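Local coordinates for glutamine cyclotransferase (Zymomonas mobilis, PDB 3NOL), which catalyses the cyclisation of N-terminal glutamine residues to pyroglutamate, as a glutaminyl cyclase built as a beta-propeller, at residues Glu128-Leu139 with Ser142-Pro153. Sequence-based numbering, arbitrary orientation.
Sequences EGWGLTHNDQYL and SDGTPVLRFLDP
Trp-130 lays one face of its indole on the backbone of Asp-143 and Gly-144, CG being anti to its own carbonyl carbon (chi1 -70°). CB starts beside Ser-142 O, CG, CD1 and NE1 lie over the Asp-143 carbonyl, CD2 and CE3 over Gly-144 N and CA, and the six-membered ring makes a CH-pi contact with that CA. A side chain on Gly-144 would run into the ring, and its positive phi (88°) is easy for glycine. Indole suits as a flat plate with one N-H at its edge: NE1 bonds Glu-128 OE1 at 2.9 Å within the ring plane, and a water joins that oxygen to Asp-143 O.

Next to the ring's root, Trp-130 N reaches Ser-142 O at 2.9 Å, and Ser-142 N bonds Gly-131 O. The serine hydroxyl can accept and donate at once: buried OG takes Gly-131 N and bonds Asn-175 O. Arg-149 NH1 pairs with Asp-143 OD2 in a salt bridge and bonds Glu-128 O weakly (3.0 Å), while NH2 binds Asp-126 O. Asp-143 OD1 accepts from Thr-145 N, closing an Asx turn.

At the far end Leu-139 and Leu-151, apolar for a buried place, form an antiparallel hydrogen-bonded pair, Leu-151 N to Leu-139 O being 2.7 Å. Tyr-138 CD2 meets Phe-150 CD1 at 4.1 Å, the side chains crossing at about a right angle. Antiparallel strands 132-134, 139-141, 147-151 and 158-166, joined in order, are typical of a beta-propeller blade.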
ATOM      1  N   GLU A 128      -8.700  -7.763  11.312  1.00 10.26           N
ATOM      2  CA  GLU A 128      -8.138  -6.438  11.006  1.00 10.59           C
ATOM      3  C   GLU A 128      -7.923  -6.273   9.503  1.00  9.78           C
ATOM      4  O   GLU A 128      -8.042  -7.235   8.746  1.00  9.80           O
ATOM      5  CB  GLU A 128      -6.818  -6.203  11.748  1.00 11.29           C
ATOM      6  CG  GLU A 128      -7.026  -6.059  13.267  1.00 12.35           C
ATOM      7  CD  GLU A 128      -5.804  -5.527  14.006  1.00 13.67           C
ATOM      8  OE1 GLU A 128      -4.683  -5.485  13.433  1.00 16.39           O
ATOM      9  OE2 GLU A 128      -5.978  -5.116  15.182  1.00 16.58           O
ATOM     10  N   GLY A 129      -7.683  -5.028   9.097  1.00  9.63           N
ATOM     11  CA  GLY A 129      -7.462  -4.686   7.704  1.00  9.43           C
ATOM     12  C   GLY A 129      -6.296  -3.712   7.646  1.00  8.42           C
ATOM     13  O   GLY A 129      -6.347  -2.609   8.228  1.00  8.89           O
ATOM     14  N   TRP A 130      -5.225  -4.143   6.974  1.00  7.15           N
ATOM     15  CA  TRP A 130      -4.016  -3.331   6.863  1.00  6.93           C
ATOM     16  C   TRP A 130      -3.883  -2.840   5.413  1.00  6.49           C
ATOM     17  O   TRP A 130      -4.439  -1.802   5.087  1.00  6.35           O
ATOM     18  CB  TRP A 130      -2.763  -4.101   7.339  1.00  6.92           C
ATOM     19  CG  TRP A 130      -2.697  -4.359   8.844  1.00  6.99           C
ATOM     20  CD1 TRP A 130      -3.752  -4.501   9.728  1.00  7.15           C
ATOM     21  CD2 TRP A 130      -1.508  -4.522   9.617  1.00  7.17           C
ATOM     22  NE1 TRP A 130      -3.274  -4.732  11.004  1.00  7.61           N
ATOM     23  CE2 TRP A 130      -1.902  -4.754  10.957  1.00  7.14           C
ATOM     24  CE3 TRP A 130      -0.135  -4.485   9.309  1.00  7.12           C
ATOM     25  CZ2 TRP A 130      -0.969  -4.949  11.985  1.00  6.53           C
ATOM     26  CZ3 TRP A 130       0.795  -4.693  10.349  1.00  8.16           C
ATOM     27  CH2 TRP A 130       0.360  -4.910  11.666  1.00  6.67           C
ATOM     28  N   GLY A 131      -3.183  -3.583   4.551  1.00  5.73           N
ATOM     29  CA  GLY A 131      -3.034  -3.181   3.142  1.00  5.55           C
ATOM     30  C   GLY A 131      -4.137  -3.713   2.226  1.00  5.52           C
ATOM     31  O   GLY A 131      -4.771  -4.723   2.528  1.00  5.64           O
ATOM     32  N   LEU A 132      -4.361  -3.016   1.102  1.00  5.76           N
ATOM     33  CA  LEU A 132      -5.357  -3.427   0.129  1.00  5.51           C
ATOM     34  C   LEU A 132      -4.877  -3.083  -1.282  1.00  5.32           C
ATOM     35  O   LEU A 132      -4.355  -2.012  -1.514  1.00  5.14           O
ATOM     36  CB  LEU A 132      -6.699  -2.766   0.419  1.00  5.83           C
ATOM     37  CG  LEU A 132      -7.902  -3.186  -0.416  1.00  6.21           C
ATOM     38  CD1 LEU A 132      -8.300  -4.651  -0.088  1.00  5.76           C
ATOM     39  CD2 LEU A 132      -9.084  -2.209  -0.158  1.00  5.55           C
ATOM     40  N   THR A 133      -5.041  -4.029  -2.195  1.00  5.74           N
ATOM     41  CA  THR A 133      -4.756  -3.801  -3.623  1.00  6.37           C
ATOM     42  C   THR A 133      -5.771  -4.658  -4.417  1.00  6.70           C
ATOM     43  O   THR A 133      -6.739  -5.191  -3.830  1.00  6.72           O
ATOM     44  CB  THR A 133      -3.243  -4.111  -3.989  1.00  6.62           C
ATOM     45  OG1 THR A 133      -2.961  -3.702  -5.342  1.00  5.42           O
ATOM     46  CG2 THR A 133      -2.920  -5.614  -3.820  1.00  7.96           C
ATOM     47  N   HIS A 134      -5.553  -4.805  -5.720  1.00  6.51           N
ATOM     48  CA  HIS A 134      -6.443  -5.617  -6.535  1.00  7.26           C
ATOM     49  C   HIS A 134      -5.739  -6.139  -7.766  1.00  7.75           C
ATOM     50  O   HIS A 134      -4.734  -5.584  -8.185  1.00  7.28           O
ATOM     51  CB  HIS A 134      -7.700  -4.837  -6.937  1.00  7.78           C
ATOM     52  CG  HIS A 134      -7.491  -3.833  -8.030  1.00  8.11           C
ATOM     53  ND1 HIS A 134      -7.557  -4.166  -9.370  1.00  9.94           N
ATOM     54  CD2 HIS A 134      -7.260  -2.500  -7.983  1.00  7.16           C
ATOM     55  CE1 HIS A 134      -7.392  -3.076 -10.103  1.00 10.35           C
ATOM     56  NE2 HIS A 134      -7.197  -2.054  -9.286  1.00  9.17           N
ATOM     57  N   ASN A 135      -6.272  -7.219  -8.326  1.00  8.38           N
ATOM     58  CA  ASN A 135      -5.859  -7.626  -9.662  1.00  9.46           C
ATOM     59  C   ASN A 135      -7.113  -7.515 -10.557  1.00 10.04           C
ATOM     60  O   ASN A 135      -8.045  -6.780 -10.228  1.00  9.42           O
ATOM     61  CB  ASN A 135      -5.173  -9.007  -9.637  1.00 10.21           C
ATOM     62  CG  ASN A 135      -6.094 -10.139  -9.150  1.00  9.96           C
ATOM     63  OD1 ASN A 135      -7.322  -9.987  -9.067  1.00  9.22           O
ATOM     64  ND2 ASN A 135      -5.486 -11.290  -8.813  1.00 12.80           N
ATOM     65  N   ASP A 136      -7.149  -8.217 -11.681  0.50 10.65           N
ATOM     66  CA  ASP A 136      -8.262  -8.018 -12.609  0.50 11.05           C
ATOM     67  C   ASP A 136      -9.592  -8.619 -12.106  0.50 10.96           C
ATOM     68  O   ASP A 136     -10.665  -8.269 -12.619  0.50 11.09           O
ATOM     69  CB  ASP A 136      -7.919  -8.562 -14.004  0.50 11.34           C
ATOM     70  CG  ASP A 136      -6.817  -7.767 -14.710  0.50 11.70           C
ATOM     71  OD1 ASP A 136      -6.520  -6.602 -14.329  0.50 11.24           O
ATOM     72  OD2 ASP A 136      -6.260  -8.323 -15.686  0.50 11.48           O
ATOM     73  N   GLN A 137      -9.513  -9.511 -11.111  1.00 10.65           N
ATOM     74  CA  GLN A 137     -10.696 -10.248 -10.614  1.00 11.64           C
ATOM     75  C   GLN A 137     -11.067 -10.020  -9.145  1.00 10.69           C
ATOM     76  O   GLN A 137     -12.234 -10.153  -8.781  1.00  9.95           O
ATOM     77  CB  GLN A 137     -10.508 -11.748 -10.810  1.00 11.85           C
ATOM     78  CG  GLN A 137     -10.572 -12.218 -12.258  1.00 17.88           C
ATOM     79  CD  GLN A 137     -10.453 -13.723 -12.348  1.00 24.03           C
ATOM     80  OE1 GLN A 137     -11.448 -14.424 -12.529  1.00 27.52           O
ATOM     81  NE2 GLN A 137      -9.234 -14.235 -12.162  1.00 26.99           N
ATOM     82  N   TYR A 138     -10.071  -9.738  -8.305  1.00 10.03           N
ATOM     83  CA  TYR A 138     -10.269  -9.664  -6.845  1.00 10.11           C
ATOM     84  C   TYR A 138      -9.569  -8.490  -6.185  1.00  9.21           C
ATOM     85  O   TYR A 138      -8.535  -8.024  -6.672  1.00  8.03           O
ATOM     86  CB  TYR A 138      -9.714 -10.925  -6.168  1.00 11.23           C
ATOM     87  CG  TYR A 138     -10.222 -12.206  -6.752  1.00 13.12           C
ATOM     88  CD1 TYR A 138     -11.548 -12.601  -6.563  1.00 13.77           C
ATOM     89  CD2 TYR A 138      -9.377 -13.025  -7.501  1.00 15.29           C
ATOM     90  CE1 TYR A 138     -12.026 -13.778  -7.106  1.00 15.47           C
ATOM     91  CE2 TYR A 138      -9.838 -14.214  -8.054  1.00 17.60           C
ATOM     92  CZ  TYR A 138     -11.155 -14.588  -7.853  1.00 17.18           C
ATOM     93  OH  TYR A 138     -11.597 -15.774  -8.414  1.00 18.27           O
ATOM     94  N   LEU A 139     -10.135  -8.044  -5.065  1.00  8.09           N
ATOM     95  CA  LEU A 139      -9.400  -7.218  -4.102  1.00  7.13           C
ATOM     96  C   LEU A 139      -8.573  -8.164  -3.254  1.00  7.36           C
ATOM     97  O   LEU A 139      -8.996  -9.285  -2.981  1.00  8.65           O
ATOM     98  CB  LEU A 139     -10.364  -6.443  -3.206  1.00  8.11           C
ATOM     99  CG  LEU A 139     -11.050  -5.293  -3.971  1.00  7.42           C
ATOM    100  CD1 LEU A 139     -12.481  -4.948  -3.445  1.00 10.12           C
ATOM    101  CD2 LEU A 139     -10.165  -4.025  -4.092  1.00  8.91           C
ATOM    102  N   SER A 142      -4.282  -7.566   3.176  1.00  6.21           N
ATOM    103  CA  SER A 142      -3.415  -8.050   4.258  1.00  5.51           C
ATOM    104  C   SER A 142      -3.963  -7.523   5.598  1.00  6.34           C
ATOM    105  O   SER A 142      -4.858  -6.653   5.626  1.00  6.16           O
ATOM    106  CB  SER A 142      -1.982  -7.537   4.068  1.00  5.80           C
ATOM    107  OG  SER A 142      -1.952  -6.107   4.064  1.00  5.57           O
ATOM    108  N   ASP A 143      -3.394  -8.019   6.693  1.00  6.04           N
ATOM    109  CA  ASP A 143      -3.868  -7.678   8.029  1.00  5.94           C
ATOM    110  C   ASP A 143      -2.786  -7.783   9.109  1.00  4.80           C
ATOM    111  O   ASP A 143      -3.105  -7.887  10.295  1.00  5.32           O
ATOM    112  CB  ASP A 143      -5.093  -8.552   8.403  1.00  6.27           C
ATOM    113  CG  ASP A 143      -4.756 -10.039   8.521  1.00  7.30           C
ATOM    114  OD1 ASP A 143      -3.568 -10.407   8.400  1.00  7.41           O
ATOM    115  OD2 ASP A 143      -5.692 -10.839   8.744  1.00  8.28           O
ATOM    116  N   GLY A 144      -1.514  -7.791   8.723  1.00  4.54           N
ATOM    117  CA  GLY A 144      -0.421  -7.800   9.714  1.00  4.79           C
ATOM    118  C   GLY A 144      -0.065  -9.229  10.114  1.00  4.88           C
ATOM    119  O   GLY A 144       0.888  -9.438  10.859  1.00  6.81           O
ATOM    120  N   THR A 145      -0.869 -10.192   9.650  1.00  4.99           N
ATOM    121  CA  THR A 145      -0.559 -11.612   9.817  1.00  5.74           C
ATOM    122  C   THR A 145       0.043 -12.192   8.521  1.00  5.22           C
ATOM    123  O   THR A 145       0.181 -11.476   7.531  1.00  6.29           O
ATOM    124  CB  THR A 145      -1.810 -12.434  10.220  1.00  5.26           C
ATOM    125  OG1 THR A 145      -2.611 -12.683   9.060  1.00  5.78           O
ATOM    126  CG2 THR A 145      -2.643 -11.690  11.304  1.00  7.27           C
ATOM    127  N   PRO A 146       0.414 -13.484   8.511  1.00  5.35           N
ATOM    128  CA  PRO A 146       0.824 -14.108   7.226  1.00  5.64           C
ATOM    129  C   PRO A 146      -0.302 -14.329   6.210  1.00  6.11           C
ATOM    130  O   PRO A 146      -0.039 -14.749   5.074  1.00  6.32           O
ATOM    131  CB  PRO A 146       1.385 -15.480   7.656  1.00  6.16           C
ATOM    132  CG  PRO A 146       1.750 -15.306   9.088  1.00  6.02           C
ATOM    133  CD  PRO A 146       0.621 -14.420   9.634  1.00  5.42           C
ATOM    134  N   VAL A 147      -1.535 -14.076   6.625  1.00  6.35           N
ATOM    135  CA  VAL A 147      -2.697 -14.501   5.825  1.00  6.55           C
ATOM    136  C   VAL A 147      -3.163 -13.363   4.911  1.00  7.14           C
ATOM    137  O   VAL A 147      -3.422 -12.240   5.397  1.00  7.25           O
ATOM    138  CB  VAL A 147      -3.852 -14.956   6.717  1.00  7.06           C
ATOM    139  CG1 VAL A 147      -5.067 -15.352   5.843  1.00  5.95           C
ATOM    140  CG2 VAL A 147      -3.432 -16.122   7.612  1.00  6.74           C
ATOM    141  N   LEU A 148      -3.254 -13.653   3.611  1.00  6.19           N
ATOM    142  CA  LEU A 148      -3.876 -12.738   2.637  1.00  6.68           C
ATOM    143  C   LEU A 148      -5.251 -13.271   2.216  1.00  7.04           C
ATOM    144  O   LEU A 148      -5.434 -14.483   2.044  1.00  6.59           O
ATOM    145  CB  LEU A 148      -3.004 -12.585   1.381  1.00  7.27           C
ATOM    146  CG  LEU A 148      -1.607 -11.961   1.522  1.00  7.50           C
ATOM    147  CD1 LEU A 148      -0.873 -11.959   0.160  1.00  7.33           C
ATOM    148  CD2 LEU A 148      -1.756 -10.526   2.068  1.00  7.30           C
ATOM    149  N   ARG A 149      -6.201 -12.362   2.025  1.00  7.25           N
ATOM    150  CA  ARG A 149      -7.553 -12.723   1.611  1.00  7.15           C
ATOM    151  C   ARG A 149      -7.880 -12.072   0.291  1.00  7.72           C
ATOM    152  O   ARG A 149      -7.631 -10.859   0.107  1.00  7.48           O
ATOM    153  CB  ARG A 149      -8.566 -12.265   2.653  1.00  7.26           C
ATOM    154  CG  ARG A 149      -8.555 -13.103   3.897  1.00  9.78           C
ATOM    155  CD  ARG A 149      -9.402 -12.420   4.966  1.00 10.54           C
ATOM    156  NE  ARG A 149      -8.628 -11.512   5.815  1.00 13.04           N
ATOM    157  CZ  ARG A 149      -9.160 -10.683   6.719  1.00 11.41           C
ATOM    158  NH1 ARG A 149      -8.368  -9.935   7.473  1.00 10.65           N
ATOM    159  NH2 ARG A 149     -10.484 -10.609   6.872  1.00 11.28           N
ATOM    160  N   PHE A 150      -8.423 -12.883  -0.613  1.00  6.80           N
ATOM    161  CA  PHE A 150      -8.893 -12.419  -1.916  1.00  6.86           C
ATOM    162  C   PHE A 150     -10.390 -12.232  -1.796  1.00  7.52           C
ATOM    163  O   PHE A 150     -11.110 -13.219  -1.561  1.00  7.51           O
ATOM    164  CB  PHE A 150      -8.598 -13.453  -3.004  1.00  7.67           C
ATOM    165  CG  PHE A 150      -7.138 -13.639  -3.299  1.00  7.52           C
ATOM    166  CD1 PHE A 150      -6.594 -13.162  -4.503  1.00  8.52           C
ATOM    167  CD2 PHE A 150      -6.303 -14.306  -2.395  1.00  8.79           C
ATOM    168  CE1 PHE A 150      -5.234 -13.346  -4.798  1.00 10.73           C
ATOM    169  CE2 PHE A 150      -4.942 -14.479  -2.668  1.00 10.03           C
ATOM    170  CZ  PHE A 150      -4.400 -14.010  -3.871  1.00  8.78           C
ATOM    171  N   LEU A 151     -10.845 -10.990  -1.973  1.00  7.57           N
ATOM    172  CA  LEU A 151     -12.263 -10.658  -1.856  1.00  8.56           C
ATOM    173  C   LEU A 151     -12.970 -10.644  -3.201  1.00  8.12           C
ATOM    174  O   LEU A 151     -12.442 -10.095  -4.176  1.00  8.00           O
ATOM    175  CB  LEU A 151     -12.463  -9.302  -1.172  1.00  8.68           C
ATOM    176  CG  LEU A 151     -11.743  -9.000   0.163  1.00  9.57           C
ATOM    177  CD1 LEU A 151     -12.151  -7.625   0.719  1.00 10.66           C
ATOM    178  CD2 LEU A 151     -11.941 -10.079   1.222  1.00 12.25           C
ATOM    179  N   ASP A 152     -14.165 -11.233  -3.251  1.00  7.72           N
ATOM    180  CA  ASP A 152     -15.064 -11.026  -4.379  1.00  9.11           C
ATOM    181  C   ASP A 152     -15.422  -9.538  -4.351  1.00  8.58           C
ATOM    182  O   ASP A 152     -15.809  -9.041  -3.313  1.00  8.42           O
ATOM    183  CB  ASP A 152     -16.347 -11.839  -4.222  1.00  8.68           C
ATOM    184  CG  ASP A 152     -17.294 -11.609  -5.369  1.00 12.45           C
ATOM    185  OD1 ASP A 152     -18.147 -10.721  -5.280  1.00 13.56           O
ATOM    186  OD2 ASP A 152     -17.136 -12.300  -6.395  1.00 17.05           O
ATOM    187  N   PRO A 153     -15.239  -8.820  -5.471  1.00 10.20           N
ATOM    188  CA  PRO A 153     -15.407  -7.354  -5.457  1.00 10.28           C
ATOM    189  C   PRO A 153     -16.861  -6.890  -5.287  1.00 10.55           C
ATOM    190  O   PRO A 153     -17.101  -5.740  -4.929  1.00 11.36           O
ATOM    191  CB  PRO A 153     -14.861  -6.913  -6.827  1.00 10.39           C
ATOM    192  CG  PRO A 153     -14.236  -8.156  -7.430  1.00 12.24           C
ATOM    193  CD  PRO A 153     -14.844  -9.332  -6.795  1.00 10.64           C
TER
HETATM  194  O   HOH W   1      -7.149 -10.118  10.945  1.00 12.32           O
HETATM  195  O   HOH W   2      -3.261  -8.182  12.892  1.00 15.02           O